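Local coordinates for protein soluble lytic murein transglycosylase (PDB 1QSA) that cleaves the glycosidic bond between N-acetylmuramic acid and N-acetylglucosamine in peptidoglycan, leaving a 1,6-anhydro ring on the muramic acid product, at residues Asp327-Leu330 and Ala336-Lys339; Thr399-Trp404 and Ser432-Ile437. All blocks are in the same frame, centred on the assembly; numbering follows the deposited sequence.

In the fold
Contacts 1 and 2 lie in separate regions of a single, strand-free and largely helical chain, with centres about 43 Å apart and nearest atoms about 29 Å apart. Both segments of contact 1 precede those of contact 2 in the chain, and the contacts share no helix. Contact 1 joins the neighbouring helices 319-331 and 335-346 at the surface of the alpha-superhelix. Contact 2 is in the L domain, where helices 397-408 and 429-438 touch directly, with helix 413-425, which lies between them in sequence, packed alongside. Neither lies at the active site, so the two illustrate how a large helical scaffold is put together locally, by leucine-alanine packing in one place and by a glutamine bridge in the other.

Contact 1 (Asp327-Leu330 and Ala336-Lys339); sequences DLLL and AEAK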
ATOM      1  N   ASP A 327      -2.072  -8.976 -30.143  1.00 10.74           N
ATOM      2  CA  ASP A 327      -1.166 -10.118 -30.318  1.00 11.45           C
ATOM      3  C   ASP A 327      -1.862 -11.272 -31.064  1.00 11.70           C
ATOM      4  O   ASP A 327      -1.290 -11.867 -31.980  1.00 13.11           O
ATOM      5  CB  ASP A 327      -0.660 -10.592 -28.956  1.00 10.11           C
ATOM      6  CG  ASP A 327       0.346 -11.727 -29.067  1.00 11.47           C
ATOM      7  OD1 ASP A 327       1.542 -11.454 -29.316  1.00 13.05           O
ATOM      8  OD2 ASP A 327      -0.069 -12.887 -28.914  1.00 14.30           O
ATOM      9  N   LEU A 328      -3.103 -11.559 -30.678  1.00 12.47           N
ATOM     10  CA  LEU A 328      -3.892 -12.612 -31.331  1.00 12.36           C
ATOM     11  C   LEU A 328      -4.186 -12.252 -32.793  1.00 12.52           C
ATOM     12  O   LEU A 328      -4.029 -13.088 -33.695  1.00 14.34           O
ATOM     13  CB  LEU A 328      -5.217 -12.811 -30.599  1.00 13.54           C
ATOM     14  CG  LEU A 328      -5.188 -13.468 -29.222  1.00 14.10           C
ATOM     15  CD1 LEU A 328      -6.575 -13.369 -28.608  1.00 13.47           C
ATOM     16  CD2 LEU A 328      -4.722 -14.928 -29.348  1.00 13.34           C
ATOM     17  N   LEU A 329      -4.576 -11.000 -33.027  1.00 11.75           N
ATOM     18  CA  LEU A 329      -4.892 -10.514 -34.377  1.00 12.64           C
ATOM     19  C   LEU A 329      -3.682 -10.569 -35.298  1.00 11.72           C
ATOM     20  O   LEU A 329      -3.804 -10.908 -36.473  1.00 13.62           O
ATOM     21  CB  LEU A 329      -5.427  -9.081 -34.319  1.00 12.95           C
ATOM     22  CG  LEU A 329      -6.858  -8.934 -33.792  1.00 12.50           C
ATOM     23  CD1 LEU A 329      -7.144  -7.453 -33.495  1.00 14.42           C
ATOM     24  CD2 LEU A 329      -7.872  -9.505 -34.800  1.00 15.52           C
ATOM     25  N   LEU A 330      -2.502 -10.250 -34.766  1.00 12.50           N
ATOM     26  CA  LEU A 330      -1.285 -10.315 -35.568  1.00 12.17           C
ATOM     27  C   LEU A 330      -1.042 -11.754 -36.029  1.00 13.35           C
ATOM     28  O   LEU A 330      -0.764 -11.984 -37.204  1.00 13.72           O
ATOM     29  CB  LEU A 330      -0.064  -9.828 -34.781  1.00 10.96           C
ATOM     30  CG  LEU A 330       0.038  -8.312 -34.582  1.00 10.62           C
ATOM     31  CD1 LEU A 330       1.132  -7.995 -33.550  1.00 13.65           C
ATOM     32  CD2 LEU A 330       0.364  -7.657 -35.934  1.00 13.02           C
ATOM     33  N   ALA A 336      -3.712  -4.731 -40.118  1.00 13.90           N
ATOM     34  CA  ALA A 336      -4.270  -3.391 -39.903  1.00 13.82           C
ATOM     35  C   ALA A 336      -5.009  -3.226 -38.576  1.00 13.33           C
ATOM     36  O   ALA A 336      -4.794  -2.238 -37.862  1.00 14.89           O
ATOM     37  CB  ALA A 336      -5.173  -2.996 -41.071  1.00 14.13           C
ATOM     38  N   GLU A 337      -5.892  -4.169 -38.262  1.00 12.57           N
ATOM     39  CA  GLU A 337      -6.670  -4.122 -37.029  1.00 14.81           C
ATOM     40  C   GLU A 337      -5.757  -4.170 -35.801  1.00 15.40           C
ATOM     41  O   GLU A 337      -5.939  -3.403 -34.844  1.00 16.29           O
ATOM     42  CB  GLU A 337      -7.659  -5.286 -36.978  1.00 18.99           C
ATOM     43  CG  GLU A 337      -8.761  -5.099 -35.933  1.00 25.06           C
ATOM     44  CD  GLU A 337      -9.757  -6.251 -35.859  1.00 30.54           C
ATOM     45  OE1 GLU A 337      -9.894  -7.011 -36.843  1.00 33.13           O
ATOM     46  OE2 GLU A 337     -10.417  -6.385 -34.801  1.00 32.54           O
ATOM     47  N   ALA A 338      -4.775  -5.067 -35.839  1.00 14.96           N
ATOM     48  CA  ALA A 338      -3.838  -5.200 -34.725  1.00 14.36           C
ATOM     49  C   ALA A 338      -2.980  -3.954 -34.536  1.00 14.85           C
ATOM     50  O   ALA A 338      -2.832  -3.453 -33.407  1.00 15.80           O
ATOM     51  CB  ALA A 338      -2.942  -6.427 -34.929  1.00 15.35           C
ATOM     52  N   LYS A 339      -2.432  -3.437 -35.634  1.00 13.74           N
ATOM     53  CA  LYS A 339      -1.552  -2.277 -35.546  1.00 15.79           C
ATOM     54  C   LYS A 339      -2.256  -0.981 -35.180  1.00 17.59           C
ATOM     55  O   LYS A 339      -1.633  -0.076 -34.625  1.00 17.19           O
ATOM     56  CB  LYS A 339      -0.651  -2.160 -36.778  1.00 15.84           C
ATOM     57  CG  LYS A 339       0.406  -3.287 -36.789  1.00 18.28           C
ATOM     58  CD  LYS A 339       1.399  -3.210 -37.928  1.00 18.80           C
ATOM     59  CE  LYS A 339       2.305  -4.452 -37.920  1.00 20.42           C
ATOM     60  NZ  LYS A 339       3.247  -4.462 -39.071  1.00 18.58           N
TER
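The carboxylate of E337 turns one flat face to L329, and both methyl groups of the leucine lie over it. CD1 of L329 is 3.7 Å from OE2 of E337, while CD2 of L329 comes within 3.8 Å of OE1, so the branched end spans the width of the group. These are van der Waals contacts, and the carboxylate gains no hydrogen bond from the leucine. E337 reaches this place because its CG is anti to the backbone N (chi1 -164°) and the chain beyond is extended, laying CG and CD across the leucine at about a right angle. Glutamate suits this exposed border: its methylene carbons pack on the leucine and its charged end can stay near solvent.

Further in, A338 is the small residue that lets the helices approach, with its CA only 5.4 Å from that of L329. Its methyl CB fits between two leucines, 3.7 Å from CB of L329 and 3.5 Å from CG of L330. CD2 of L330 also meets the alanine methyl, at 3.7 Å, and extends toward the aliphatic part of K339, where CE is a looser neighbour at 4.2 Å. The ammonium group of K339 is engaged by E335 in a salt bridge, leaving its carbon chain to border the leucine.

On other sides of the first helix, L328 packs on helix 301-310, and D327 forms salt bridges with R301 and R359, tying this helix to its neighbours. The segments run in roughly opposite directions and are separated by a short turn, with an alanine set against leucines at close range: this is a helical hairpin, the kind of unit from which the alpha-superhelix of Slt70 is built.

Contact 2 (Thr399-Trp404 and Ser432-Ile437); sequences TARSEW and SVQATI. With SO4 (sulfate ion), chain E.
Within the helical L domain, whose family belongs to the TPR clan, helices 397-408 and 429-438 are the outer two of three consecutive helices. W404 and Q434 meet where the segments run in broadly the same direction, with axes 10.8 Å apart. Helix 413-425 packs beside W404 and A435.

Q434 carries the polar link, its extended chain bridging the distance between the helices. With CG anti to the backbone N (chi1 -172°), its amide reaches R401, where NE2 donates to the backbone O of R401 at 3.1 Å in an almost perfectly straight bond, 179° at the hydrogen. That oxygen lies in the amide plane, which fixes the rotation of the group. OE1 touches CG of R401 at 3.3 Å. The arginine chain is extended as far as NE, bringing one face of its guanidinium over the amide, the planes 32° apart. Replacing Q434 by an alanine is likely to leave the R401 carbonyl without this donor and to open a gap between the guanidinium and the indole edge.

W404 presents that edge to the glutamine, CD1 lying 3.5 Å from CD of Q434. Its NE1 is 3.7 Å from the methyl CB of A435, whose small size accommodates the broad ring, and donates weakly to L431 O.

Near the start of helix 397-408, N and OG1 of T399 both bind one oxygen of a sulfate, probably from the crystallisation liquor, and N398 N also donates to the ion. Between the helices a water donates to OE1 of Q434 at 2.7 Å and weakly accepts from NH1 of R401.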
ATOM      1  N   THR A 399       9.091  13.922   8.656  1.00 11.24           N
ATOM      2  CA  THR A 399       8.447  15.072   9.294  1.00 10.60           C
ATOM      3  C   THR A 399       8.095  16.101   8.205  1.00 10.57           C
ATOM      4  O   THR A 399       6.999  16.673   8.202  1.00 10.55           O
ATOM      5  CB  THR A 399       9.365  15.689  10.381  1.00  9.56           C
ATOM      6  OG1 THR A 399       9.756  14.650  11.298  1.00 11.51           O
ATOM      7  CG2 THR A 399       8.622  16.795  11.173  1.00 10.83           C
ATOM      8  N   ALA A 400       9.007  16.280   7.256  1.00 10.34           N
ATOM      9  CA  ALA A 400       8.776  17.199   6.144  1.00 10.15           C
ATOM     10  C   ALA A 400       7.607  16.701   5.279  1.00 10.72           C
ATOM     11  O   ALA A 400       6.828  17.511   4.787  1.00 10.69           O
ATOM     12  CB  ALA A 400      10.034  17.323   5.295  1.00 10.18           C
ATOM     13  N   ARG A 401       7.515  15.382   5.062  1.00 10.87           N
ATOM     14  CA  ARG A 401       6.425  14.815   4.253  1.00 10.57           C
ATOM     15  C   ARG A 401       5.043  15.238   4.791  1.00 11.35           C
ATOM     16  O   ARG A 401       4.150  15.596   4.021  1.00 11.93           O
ATOM     17  CB  ARG A 401       6.536  13.287   4.188  1.00 11.77           C
ATOM     18  CG  ARG A 401       5.373  12.631   3.457  1.00 13.93           C
ATOM     19  CD  ARG A 401       5.496  11.112   3.408  1.00 19.84           C
ATOM     20  NE  ARG A 401       4.287  10.549   2.811  1.00 23.13           N
ATOM     21  CZ  ARG A 401       4.064  10.464   1.500  1.00 26.71           C
ATOM     22  NH1 ARG A 401       4.994  10.840   0.629  1.00 24.89           N
ATOM     23  NH2 ARG A 401       2.922   9.961   1.059  1.00 27.78           N
ATOM     24  N   SER A 402       4.881  15.223   6.117  1.00 12.90           N
ATOM     25  CA  SER A 402       3.615  15.615   6.738  1.00 12.91           C
ATOM     26  C   SER A 402       3.306  17.087   6.494  1.00 12.70           C
ATOM     27  O   SER A 402       2.152  17.455   6.261  1.00 12.85           O
ATOM     28  CB  SER A 402       3.643  15.319   8.234  1.00 13.84           C
ATOM     29  OG  SER A 402       3.847  13.933   8.428  1.00 15.97           O
ATOM     30  N   GLU A 403       4.326  17.938   6.607  1.00 11.81           N
ATOM     31  CA  GLU A 403       4.132  19.364   6.341  1.00 11.83           C
ATOM     32  C   GLU A 403       3.798  19.584   4.867  1.00 12.23           C
ATOM     33  O   GLU A 403       2.889  20.343   4.537  1.00 12.20           O
ATOM     34  CB  GLU A 403       5.391  20.161   6.675  1.00 12.55           C
ATOM     35  CG  GLU A 403       5.697  20.263   8.153  1.00 11.32           C
ATOM     36  CD  GLU A 403       5.079  21.473   8.857  1.00 12.24           C
ATOM     37  OE1 GLU A 403       4.170  22.151   8.316  1.00 11.88           O
ATOM     38  OE2 GLU A 403       5.513  21.726   9.998  1.00 12.81           O
ATOM     39  N   TRP A 404       4.547  18.921   3.986  1.00 12.77           N
ATOM     40  CA  TRP A 404       4.345  19.057   2.546  1.00 11.47           C
ATOM     41  C   TRP A 404       2.937  18.610   2.162  1.00 12.05           C
ATOM     42  O   TRP A 404       2.291  19.228   1.305  1.00 12.16           O
ATOM     43  CB  TRP A 404       5.395  18.235   1.792  1.00 11.29           C
ATOM     44  CG  TRP A 404       5.485  18.513   0.318  1.00 11.07           C
ATOM     45  CD1 TRP A 404       5.197  17.648  -0.698  1.00 13.60           C
ATOM     46  CD2 TRP A 404       6.003  19.702  -0.305  1.00 11.93           C
ATOM     47  NE1 TRP A 404       5.514  18.218  -1.917  1.00 12.30           N
ATOM     48  CE2 TRP A 404       6.011  19.476  -1.705  1.00 12.60           C
ATOM     49  CE3 TRP A 404       6.476  20.927   0.186  1.00 12.03           C
ATOM     50  CZ2 TRP A 404       6.475  20.433  -2.620  1.00 11.95           C
ATOM     51  CZ3 TRP A 404       6.940  21.878  -0.723  1.00 13.71           C
ATOM     52  CH2 TRP A 404       6.935  21.624  -2.111  1.00 13.03           C
ATOM     53  N   SER A 432       9.126  16.383  -4.456  1.00  8.97           N
ATOM     54  CA  SER A 432       8.761  16.574  -5.857  1.00  9.52           C
ATOM     55  C   SER A 432       7.816  15.444  -6.275  1.00  9.36           C
ATOM     56  O   SER A 432       6.739  15.703  -6.809  1.00  9.64           O
ATOM     57  CB  SER A 432      10.022  16.574  -6.737  1.00 10.32           C
ATOM     58  OG  SER A 432       9.708  16.646  -8.122  1.00 11.47           O
ATOM     59  N   VAL A 433       8.189  14.199  -5.978  1.00  9.92           N
ATOM     60  CA  VAL A 433       7.329  13.058  -6.349  1.00 10.10           C
ATOM     61  C   VAL A 433       5.983  13.138  -5.610  1.00 10.81           C
ATOM     62  O   VAL A 433       4.908  12.955  -6.197  1.00 10.24           O
ATOM     63  CB  VAL A 433       8.020  11.682  -6.051  1.00  9.62           C
ATOM     64  CG1 VAL A 433       7.030  10.535  -6.288  1.00 10.61           C
ATOM     65  CG2 VAL A 433       9.252  11.479  -6.957  1.00 10.02           C
ATOM     66  N   GLN A 434       6.034  13.497  -4.330  1.00 10.33           N
ATOM     67  CA  GLN A 434       4.824  13.596  -3.522  1.00  9.49           C
ATOM     68  C   GLN A 434       3.817  14.600  -4.088  1.00 11.15           C
ATOM     69  O   GLN A 434       2.607  14.349  -4.082  1.00 11.64           O
ATOM     70  CB  GLN A 434       5.212  13.945  -2.079  1.00 10.37           C
ATOM     71  CG  GLN A 434       4.065  13.889  -1.076  1.00 11.63           C
ATOM     72  CD  GLN A 434       4.474  14.352   0.313  1.00 10.27           C
ATOM     73  OE1 GLN A 434       5.654  14.382   0.650  1.00 13.09           O
ATOM     74  NE2 GLN A 434       3.487  14.696   1.134  1.00 11.06           N
ATOM     75  N   ALA A 435       4.318  15.728  -4.586  1.00 11.00           N
ATOM     76  CA  ALA A 435       3.456  16.752  -5.165  1.00 11.29           C
ATOM     77  C   ALA A 435       2.854  16.261  -6.485  1.00 12.08           C
ATOM     78  O   ALA A 435       1.693  16.561  -6.779  1.00 13.56           O
ATOM     79  CB  ALA A 435       4.227  18.040  -5.380  1.00 11.07           C
ATOM     80  N   THR A 436       3.615  15.511  -7.286  1.00 12.38           N
ATOM     81  CA  THR A 436       3.037  15.018  -8.540  1.00 12.36           C
ATOM     82  C   THR A 436       1.901  14.037  -8.249  1.00 13.33           C
ATOM     83  O   THR A 436       0.916  13.993  -8.977  1.00 14.12           O
ATOM     84  CB  THR A 436       4.076  14.350  -9.491  1.00  9.94           C
ATOM     85  OG1 THR A 436       4.603  13.153  -8.899  1.00 12.45           O
ATOM     86  CG2 THR A 436       5.216  15.310  -9.809  1.00 10.14           C
ATOM     87  N   ILE A 437       2.021  13.288  -7.155  1.00 14.11           N
ATOM     88  CA  ILE A 437       0.985  12.331  -6.790  1.00 15.18           C
ATOM     89  C   ILE A 437      -0.260  13.071  -6.298  1.00 16.18           C
ATOM     90  O   ILE A 437      -1.371  12.772  -6.731  1.00 16.12           O
ATOM     91  CB  ILE A 437       1.489  11.325  -5.741  1.00 14.65           C
ATOM     92  CG1 ILE A 437       2.549  10.434  -6.378  1.00 14.85           C
ATOM     93  CG2 ILE A 437       0.338  10.474  -5.193  1.00 16.55           C
ATOM     94  CD1 ILE A 437       3.328   9.579  -5.383  1.00 15.96           C
TER
HETATM   95  S   SO4 E 704      12.230  11.935  10.172  1.00 38.61           S
HETATM   96  O1  SO4 E 704      13.504  12.136  10.882  1.00 37.75           O
HETATM   97  O2  SO4 E 704      11.619  13.223   9.822  1.00 34.94           O
HETATM   98  O3  SO4 E 704      12.486  11.168   8.936  1.00 37.58           O
HETATM   99  O4  SO4 E 704      11.307  11.207  11.068  1.00 40.24           O
HETATM  100  O   HOH W   1       7.776  12.694   0.574  1.00 18.74           O